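Local coordinates for protein hydrazine synthase subunit beta (Candidatus Kuenenia stuttgartiensis, PDB 5C2V) that forms part of the hydrazine synthase complex, which condenses nitric oxide with ammonium, and may modulate passage of the hydroxylamine intermediate between two active sites, at residues F68-V81 / I90-I104. Numbering follows the deposited sequence.
With CA (calcium ion), chain Q.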
ATOM      1  N   PHE B  68      67.087  -8.947   8.150  1.00 85.37           N
ATOM      2  CA  PHE B  68      67.294  -8.774   6.713  1.00 76.59           C
ATOM      3  C   PHE B  68      66.053  -8.254   5.994  1.00 83.32           C
ATOM      4  O   PHE B  68      64.924  -8.511   6.409  1.00 70.84           O
ATOM      5  CB  PHE B  68      67.734 -10.095   6.074  1.00 69.96           C
ATOM      6  CG  PHE B  68      69.011 -10.653   6.638  1.00 83.53           C
ATOM      7  CD1 PHE B  68      70.241 -10.229   6.159  1.00 76.60           C
ATOM      8  CD2 PHE B  68      68.982 -11.608   7.641  1.00 94.28           C
ATOM      9  CE1 PHE B  68      71.416 -10.743   6.674  1.00 78.52           C
ATOM     10  CE2 PHE B  68      70.155 -12.125   8.160  1.00 86.56           C
ATOM     11  CZ  PHE B  68      71.373 -11.692   7.676  1.00 78.12           C
ATOM     12  N   LEU B  69      66.278  -7.521   4.908  1.00 83.29           N
ATOM     13  CA  LEU B  69      65.192  -7.003   4.085  1.00 68.38           C
ATOM     14  C   LEU B  69      65.401  -7.355   2.616  1.00 59.61           C
ATOM     15  O   LEU B  69      66.370  -6.913   1.997  1.00 79.02           O
ATOM     16  CB  LEU B  69      65.071  -5.486   4.247  1.00 58.42           C
ATOM     17  CG  LEU B  69      63.980  -4.801   3.422  1.00 60.00           C
ATOM     18  CD1 LEU B  69      62.599  -5.241   3.881  1.00 63.56           C
ATOM     19  CD2 LEU B  69      64.120  -3.289   3.496  1.00 53.72           C
ATOM     20  N   TYR B  70      64.491  -8.147   2.060  1.00 61.17           N
ATOM     21  CA  TYR B  70      64.576  -8.530   0.655  1.00 59.01           C
ATOM     22  C   TYR B  70      63.753  -7.578  -0.203  1.00 65.19           C
ATOM     23  O   TYR B  70      62.526  -7.561  -0.125  1.00 69.20           O
ATOM     24  CB  TYR B  70      64.096  -9.969   0.457  1.00 60.03           C
ATOM     25  CG  TYR B  70      65.079 -11.027   0.908  1.00 72.39           C
ATOM     26  CD1 TYR B  70      65.422 -11.162   2.248  1.00 65.29           C
ATOM     27  CD2 TYR B  70      65.655 -11.901  -0.005  1.00 69.93           C
ATOM     28  CE1 TYR B  70      66.317 -12.130   2.663  1.00 75.35           C
ATOM     29  CE2 TYR B  70      66.551 -12.872   0.401  1.00 56.38           C
ATOM     30  CZ  TYR B  70      66.878 -12.982   1.736  1.00 73.25           C
ATOM     31  OH  TYR B  70      67.769 -13.948   2.145  1.00 69.72           O
ATOM     32  N   VAL B  71      64.437  -6.797  -1.032  1.00 65.28           N
ATOM     33  CA  VAL B  71      63.790  -5.759  -1.825  1.00 65.75           C
ATOM     34  C   VAL B  71      63.677  -6.178  -3.286  1.00 66.86           C
ATOM     35  O   VAL B  71      64.609  -6.752  -3.845  1.00 60.39           O
ATOM     36  CB  VAL B  71      64.566  -4.428  -1.729  1.00 54.55           C
ATOM     37  CG1 VAL B  71      63.829  -3.324  -2.460  1.00 63.44           C
ATOM     38  CG2 VAL B  71      64.787  -4.047  -0.274  1.00 53.33           C
ATOM     39  N   CYS B  72      62.535  -5.895  -3.906  1.00 66.86           N
ATOM     40  CA  CYS B  72      62.341  -6.233  -5.311  1.00 74.83           C
ATOM     41  C   CYS B  72      62.684  -5.065  -6.220  1.00 69.28           C
ATOM     42  O   CYS B  72      61.962  -4.073  -6.254  1.00 61.39           O
ATOM     43  CB  CYS B  72      60.897  -6.665  -5.566  1.00 61.89           C
ATOM     44  SG  CYS B  72      60.541  -8.384  -5.176  1.00 57.23           S
ATOM     45  N   ASN B  73      63.766  -5.201  -6.981  1.00 71.96           N
ATOM     46  CA  ASN B  73      64.124  -4.194  -7.968  1.00 66.01           C
ATOM     47  C   ASN B  73      63.554  -4.592  -9.322  1.00 70.99           C
ATOM     48  O   ASN B  73      64.001  -5.563  -9.945  1.00 65.12           O
ATOM     49  CB  ASN B  73      65.640  -4.022  -8.046  1.00 62.94           C
ATOM     50  CG  ASN B  73      66.277  -3.843  -6.681  1.00 63.17           C
ATOM     51  OD1 ASN B  73      66.205  -2.767  -6.084  1.00 55.04           O
ATOM     52  ND2 ASN B  73      66.911  -4.897  -6.181  1.00 67.99           N
ATOM     53  N   ALA B  74      62.571  -3.819  -9.771  1.00 63.56           N
ATOM     54  CA  ALA B  74      61.765  -4.172 -10.931  1.00 62.61           C
ATOM     55  C   ALA B  74      62.494  -3.966 -12.252  1.00 62.39           C
ATOM     56  O   ALA B  74      62.510  -4.852 -13.107  1.00 64.65           O
ATOM     57  CB  ALA B  74      60.483  -3.372 -10.919  1.00 62.19           C
ATOM     58  N   GLU B  75      63.094  -2.792 -12.415  1.00 68.95           N
ATOM     59  CA  GLU B  75      63.779  -2.459 -13.657  1.00 84.10           C
ATOM     60  C   GLU B  75      65.072  -3.252 -13.790  1.00 75.03           C
ATOM     61  O   GLU B  75      65.455  -3.659 -14.887  1.00 63.26           O
ATOM     62  CB  GLU B  75      64.067  -0.960 -13.732  1.00 75.27           C
ATOM     63  CG  GLU B  75      64.740  -0.521 -15.023  1.00 81.49           C
ATOM     64  CD  GLU B  75      63.906  -0.834 -16.253  1.00 95.63           C
ATOM     65  OE1 GLU B  75      63.122   0.041 -16.677  1.00121.67           O
ATOM     66  OE2 GLU B  75      64.038  -1.950 -16.799  1.00 93.51           O
ATOM     67  N   SER B  76      65.735  -3.478 -12.662  1.00 65.96           N
ATOM     68  CA  SER B  76      66.986  -4.226 -12.648  1.00 73.68           C
ATOM     69  C   SER B  76      66.746  -5.719 -12.831  1.00 82.95           C
ATOM     70  O   SER B  76      67.697  -6.490 -12.973  1.00 77.69           O
ATOM     71  CB  SER B  76      67.744  -3.976 -11.344  1.00 60.12           C
ATOM     72  OG  SER B  76      68.001  -2.595 -11.163  1.00 71.27           O
ATOM     73  N   ASP B  77      65.474  -6.112 -12.821  1.00 76.09           N
ATOM     74  CA  ASP B  77      65.087  -7.517 -12.903  1.00 64.56           C
ATOM     75  C   ASP B  77      65.758  -8.324 -11.793  1.00 68.13           C
ATOM     76  O   ASP B  77      66.174  -9.462 -12.012  1.00 54.94           O
ATOM     77  CB  ASP B  77      65.445  -8.105 -14.276  1.00 54.24           C
ATOM     78  CG  ASP B  77      64.527  -7.620 -15.389  1.00 70.70           C
ATOM     79  OD1 ASP B  77      64.672  -6.466 -15.858  1.00 98.62           O
ATOM     80  OD2 ASP B  77      63.659  -8.412 -15.806  1.00 78.64           O
ATOM     81  N   SER B  78      65.867  -7.736 -10.603  1.00 71.02           N
ATOM     82  CA  SER B  78      66.638  -8.369  -9.537  1.00 69.65           C
ATOM     83  C   SER B  78      66.021  -8.223  -8.148  1.00 69.71           C
ATOM     84  O   SER B  78      64.959  -7.626  -7.982  1.00 73.79           O
ATOM     85  CB  SER B  78      68.061  -7.804  -9.517  1.00 77.65           C
ATOM     86  OG  SER B  78      68.064  -6.435  -9.148  1.00 78.82           O
ATOM     87  N   VAL B  79      66.704  -8.794  -7.161  1.00 68.12           N
ATOM     88  CA  VAL B  79      66.299  -8.733  -5.762  1.00 70.90           C
ATOM     89  C   VAL B  79      67.502  -8.413  -4.880  1.00 67.31           C
ATOM     90  O   VAL B  79      68.479  -9.162  -4.855  1.00 65.76           O
ATOM     91  CB  VAL B  79      65.667 -10.059  -5.290  1.00 71.81           C
ATOM     92  CG1 VAL B  79      65.432 -10.032  -3.786  1.00 68.37           C
ATOM     93  CG2 VAL B  79      64.369 -10.334  -6.036  1.00 63.25           C
ATOM     94  N   SER B  80      67.430  -7.300  -4.159  1.00 54.09           N
ATOM     95  CA  SER B  80      68.505  -6.900  -3.261  1.00 50.46           C
ATOM     96  C   SER B  80      68.322  -7.500  -1.871  1.00 65.11           C
ATOM     97  O   SER B  80      67.201  -7.597  -1.372  1.00 70.04           O
ATOM     98  CB  SER B  80      68.580  -5.375  -3.163  1.00 49.40           C
ATOM     99  OG  SER B  80      68.806  -4.793  -4.434  1.00 85.27           O
ATOM    100  N   VAL B  81      69.424  -7.909  -1.252  1.00 72.90           N
ATOM    101  CA  VAL B  81      69.388  -8.348   0.137  1.00 53.72           C
ATOM    102  C   VAL B  81      70.035  -7.288   1.019  1.00 63.88           C
ATOM    103  O   VAL B  81      71.207  -6.955   0.847  1.00 74.11           O
ATOM    104  CB  VAL B  81      70.100  -9.697   0.338  1.00 64.92           C
ATOM    105  CG1 VAL B  81      70.048 -10.107   1.801  1.00 60.90           C
ATOM    106  CG2 VAL B  81      69.465 -10.764  -0.538  1.00 66.11           C
ATOM    107  N   ILE B  90      73.878  -6.217   1.045  1.00 64.70           N
ATOM    108  CA  ILE B  90      74.963  -7.192   1.016  1.00 66.51           C
ATOM    109  C   ILE B  90      75.001  -8.121  -0.201  1.00 61.40           C
ATOM    110  O   ILE B  90      76.008  -8.792  -0.428  1.00 80.08           O
ATOM    111  CB  ILE B  90      74.918  -8.074   2.279  1.00 63.95           C
ATOM    112  CG1 ILE B  90      73.615  -8.876   2.315  1.00 76.69           C
ATOM    113  CG2 ILE B  90      75.061  -7.220   3.529  1.00 60.21           C
ATOM    114  CD1 ILE B  90      73.376  -9.605   3.621  1.00 71.00           C
ATOM    115  N   LYS B  91      73.927  -8.163  -0.989  1.00 52.24           N
ATOM    116  CA  LYS B  91      73.923  -8.999  -2.192  1.00 63.21           C
ATOM    117  C   LYS B  91      72.847  -8.590  -3.200  1.00 72.85           C
ATOM    118  O   LYS B  91      71.866  -7.931  -2.846  1.00 68.71           O
ATOM    119  CB  LYS B  91      73.746 -10.475  -1.812  1.00 63.52           C
ATOM    120  CG  LYS B  91      74.222 -11.457  -2.879  1.00 65.84           C
ATOM    121  CD  LYS B  91      74.212 -12.893  -2.378  1.00 58.36           C
ATOM    122  CE  LYS B  91      74.694 -13.855  -3.457  1.00 43.26           C
ATOM    123  NZ  LYS B  91      74.761 -15.260  -2.969  1.00 56.60           N
ATOM    124  N   GLU B  92      73.033  -9.000  -4.453  1.00 74.52           N
ATOM    125  CA  GLU B  92      71.998  -8.876  -5.474  1.00 69.35           C
ATOM    126  C   GLU B  92      71.779 -10.209  -6.189  1.00 63.69           C
ATOM    127  O   GLU B  92      72.672 -10.712  -6.872  1.00 76.38           O
ATOM    128  CB  GLU B  92      72.358  -7.793  -6.491  1.00 73.21           C
ATOM    129  CG  GLU B  92      71.393  -7.711  -7.665  1.00 79.14           C
ATOM    130  CD  GLU B  92      71.821  -6.699  -8.708  1.00 80.90           C
ATOM    131  OE1 GLU B  92      71.280  -6.736  -9.834  1.00 77.13           O
ATOM    132  OE2 GLU B  92      72.699  -5.866  -8.403  1.00 87.94           O
ATOM    133  N   ILE B  93      70.585 -10.773  -6.032  1.00 77.34           N
ATOM    134  CA  ILE B  93      70.224 -12.018  -6.703  1.00 75.69           C
ATOM    135  C   ILE B  93      69.417 -11.699  -7.955  1.00 74.02           C
ATOM    136  O   ILE B  93      68.574 -10.811  -7.935  1.00 71.86           O
ATOM    137  CB  ILE B  93      69.405 -12.940  -5.780  1.00 62.90           C
ATOM    138  CG1 ILE B  93      70.010 -12.962  -4.377  1.00 62.91           C
ATOM    139  CG2 ILE B  93      69.314 -14.343  -6.365  1.00 61.07           C
ATOM    140  CD1 ILE B  93      69.178 -13.713  -3.367  1.00 57.56           C
ATOM    141  N   LYS B  94      69.669 -12.412  -9.046  1.00 72.19           N
ATOM    142  CA  LYS B  94      68.971 -12.112 -10.292  1.00 77.71           C
ATOM    143  C   LYS B  94      67.798 -13.058 -10.541  1.00 72.31           C
ATOM    144  O   LYS B  94      67.919 -14.276 -10.413  1.00 72.35           O
ATOM    145  CB  LYS B  94      69.949 -12.136 -11.467  1.00 76.49           C
ATOM    146  CG  LYS B  94      70.996 -11.036 -11.380  1.00 75.14           C
ATOM    147  CD  LYS B  94      71.683 -10.782 -12.710  1.00 78.83           C
ATOM    148  CE  LYS B  94      72.591  -9.564 -12.621  1.00 81.51           C
ATOM    149  NZ  LYS B  94      71.854  -8.357 -12.146  1.00 82.05           N
ATOM    150  N   VAL B  95      66.662 -12.466 -10.897  1.00 70.12           N
ATOM    151  CA  VAL B  95      65.397 -13.179 -11.041  1.00 71.57           C
ATOM    152  C   VAL B  95      64.775 -12.920 -12.409  1.00 71.96           C
ATOM    153  O   VAL B  95      65.400 -12.310 -13.277  1.00 63.52           O
ATOM    154  CB  VAL B  95      64.391 -12.770  -9.947  1.00 72.48           C
ATOM    155  CG1 VAL B  95      64.893 -13.195  -8.576  1.00 71.82           C
ATOM    156  CG2 VAL B  95      64.143 -11.269  -9.992  1.00 57.13           C
ATOM    157  N   GLY B  96      63.544 -13.385 -12.600  1.00 67.90           N
ATOM    158  CA  GLY B  96      62.842 -13.177 -13.854  1.00 46.61           C
ATOM    159  C   GLY B  96      62.393 -11.734 -14.000  1.00 53.22           C
ATOM    160  O   GLY B  96      62.829 -10.866 -13.244  1.00 59.76           O
ATOM    161  N   ASP B  97      61.521 -11.469 -14.968  1.00 54.52           N
ATOM    162  CA  ASP B  97      61.212 -10.089 -15.327  1.00 61.36           C
ATOM    163  C   ASP B  97      60.295  -9.382 -14.340  1.00 63.22           C
ATOM    164  O   ASP B  97      59.251  -9.904 -13.950  1.00 64.81           O
ATOM    165  CB  ASP B  97      60.596 -10.016 -16.724  1.00 55.15           C
ATOM    166  CG  ASP B  97      60.681  -8.619 -17.319  1.00 57.96           C
ATOM    167  OD1 ASP B  97      61.318  -8.452 -18.371  1.00 85.50           O
ATOM    168  OD2 ASP B  97      60.126  -7.674 -16.733  1.00 89.59           O
ATOM    169  N   TRP B  98      60.717  -8.181 -13.952  1.00 67.86           N
ATOM    170  CA  TRP B  98      59.952  -7.291 -13.086  1.00 62.08           C
ATOM    171  C   TRP B  98      59.438  -7.972 -11.831  1.00 64.66           C
ATOM    172  O   TRP B  98      58.249  -8.293 -11.752  1.00 54.94           O
ATOM    173  CB  TRP B  98      58.773  -6.684 -13.840  1.00 42.27           C
ATOM    174  CG  TRP B  98      58.250  -5.468 -13.167  1.00 65.60           C
ATOM    175  CD1 TRP B  98      57.760  -5.366 -11.893  1.00 79.86           C
ATOM    176  CD2 TRP B  98      58.227  -4.148 -13.712  1.00 54.06           C
ATOM    177  NE1 TRP B  98      57.402  -4.066 -11.631  1.00 78.67           N
ATOM    178  CE2 TRP B  98      57.683  -3.302 -12.730  1.00 64.86           C
ATOM    179  CE3 TRP B  98      58.602  -3.605 -14.944  1.00 77.74           C
ATOM    180  CZ2 TRP B  98      57.507  -1.944 -12.946  1.00 72.28           C
ATOM    181  CZ3 TRP B  98      58.425  -2.254 -15.152  1.00 79.55           C
ATOM    182  CH2 TRP B  98      57.879  -1.440 -14.160  1.00 74.02           C
ATOM    183  N   PRO B  99      60.326  -8.259 -10.867  1.00 71.88           N
ATOM    184  CA  PRO B  99      59.640  -8.732  -9.666  1.00 71.90           C
ATOM    185  C   PRO B  99      58.752  -7.627  -9.094  1.00 62.15           C
ATOM    186  O   PRO B  99      59.242  -6.533  -8.812  1.00 58.79           O
ATOM    187  CB  PRO B  99      60.793  -9.070  -8.721  1.00 67.46           C
ATOM    188  CG  PRO B  99      61.941  -8.226  -9.195  1.00 63.70           C
ATOM    189  CD  PRO B  99      61.781  -8.123 -10.685  1.00 64.92           C
ATOM    190  N   SER B 100      57.465  -7.912  -8.923  1.00 79.55           N
ATOM    191  CA  SER B 100      56.552  -6.946  -8.322  1.00 69.33           C
ATOM    192  C   SER B 100      56.251  -7.217  -6.853  1.00 59.17           C
ATOM    193  O   SER B 100      55.569  -6.426  -6.199  1.00 75.57           O
ATOM    194  CB  SER B 100      55.248  -6.896  -9.119  1.00 55.40           C
ATOM    195  OG  SER B 100      54.663  -8.180  -9.212  1.00 73.05           O
ATOM    196  N   GLY B 101      56.757  -8.327  -6.334  1.00 68.14           N
ATOM    197  CA  GLY B 101      56.473  -8.698  -4.961  1.00 54.95           C
ATOM    198  C   GLY B 101      57.289  -9.869  -4.461  1.00 54.80           C
ATOM    199  O   GLY B 101      57.736 -10.720  -5.237  1.00 51.85           O
ATOM    200  N   ILE B 102      57.459  -9.919  -3.144  1.00 62.34           N
ATOM    201  CA  ILE B 102      58.290 -10.927  -2.508  1.00 52.85           C
ATOM    202  C   ILE B 102      57.779 -11.228  -1.100  1.00 55.80           C
ATOM    203  O   ILE B 102      57.296 -10.328  -0.411  1.00 51.57           O
ATOM    204  CB  ILE B 102      59.763 -10.466  -2.465  1.00 62.08           C
ATOM    205  CG1 ILE B 102      60.682 -11.579  -1.963  1.00 70.09           C
ATOM    206  CG2 ILE B 102      59.912  -9.187  -1.642  1.00 49.44           C
ATOM    207  CD1 ILE B 102      62.145 -11.294  -2.204  1.00 65.21           C
ATOM    208  N   LYS B 103      57.869 -12.486  -0.676  1.00 61.94           N
ATOM    209  CA  LYS B 103      57.470 -12.847   0.687  1.00 73.89           C
ATOM    210  C   LYS B 103      58.306 -13.975   1.282  1.00 60.72           C
ATOM    211  O   LYS B 103      58.677 -14.918   0.590  1.00 50.40           O
ATOM    212  CB  LYS B 103      55.989 -13.225   0.730  1.00 64.54           C
ATOM    213  CG  LYS B 103      55.072 -12.023   0.853  1.00 59.75           C
ATOM    214  CD  LYS B 103      53.729 -12.264   0.215  1.00 64.92           C
ATOM    215  CE  LYS B 103      52.815 -11.068   0.429  1.00 49.44           C
ATOM    216  NZ  LYS B 103      53.233 -10.248   1.594  1.00 66.03           N
ATOM    217  N   ILE B 104      58.590 -13.873   2.576  1.00 61.15           N
ATOM    218  CA  ILE B 104      59.423 -14.857   3.258  1.00 68.49           C
ATOM    219  C   ILE B 104      58.576 -15.957   3.894  1.00 55.86           C
ATOM    220  O   ILE B 104      57.517 -15.686   4.461  1.00 67.75           O
ATOM    221  CB  ILE B 104      60.294 -14.195   4.347  1.00 67.33           C
ATOM    222  CG1 ILE B 104      60.864 -12.865   3.845  1.00 59.04           C
ATOM    223  CG2 ILE B 104      61.406 -15.134   4.795  1.00 67.78           C
ATOM    224  CD1 ILE B 104      61.820 -13.005   2.682  1.00 49.59           C
TER
HETATM  225 CA    CA Q 402      62.463  -6.794 -16.911  1.00 68.57          CA
HETATM  226  O   HOH W   1      61.838  -5.008 -18.377  1.00 70.05           O
HETATM  227  O   HOH W   2      63.574  -6.543 -19.019  1.00 55.45           O
HETATM  228  O   HOH W   3      63.049  -5.039 -15.456  1.00 88.06           O
HETATM  229  O   HOH W   4      60.881  -5.075 -16.446  1.00 74.76           O
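D77 and D97 chelate one calcium ion, each carboxylate binding through both oxygens, with four waters completing eight ligands; D77 OD2 lies 2.3 Å from the calcium. The site lies where one blade of the beta-propeller passes to the next: strands 68-73, 78-81 and 90-94 belong to one four-stranded blade, and strand 99-104 opens the following one. D77 OD2 also accepts a weak hydrogen bond from W98 N, and D77 O takes V95 N at 3.2 Å, so the 74-77 turn and the 95-98 interblade loop are joined beside the metal. V79 and I93 form a hydrogen-bonded antiparallel pair, as do V81 and K91. I90 and K91 both face V81 in a classic bulge: V81 O takes I90 N at 2.8 Å through a bent N-H (140°) and K91 N only weakly. On the sheet face opposite V79 and I93, extended E92 brings OE1 to a weak hydrogen bond with S78 OG and a salt bridge with K94 NZ, while OE2 pairs with R54. Between the blades, C72 SG sits 3.5 Å from I102 CB. I102 CG1 stands opposite its backbone N (chi1 -173°), bringing CD1 against Y70 CB and V79 CG1. W98 NE1 hydrogen-bonds to E58 OE1, and R70 of the gamma subunit makes a cation-pi contact with the indole. A74 CB lies over one indole face, 3.3 Å from the centroid of the W98 five-membered ring.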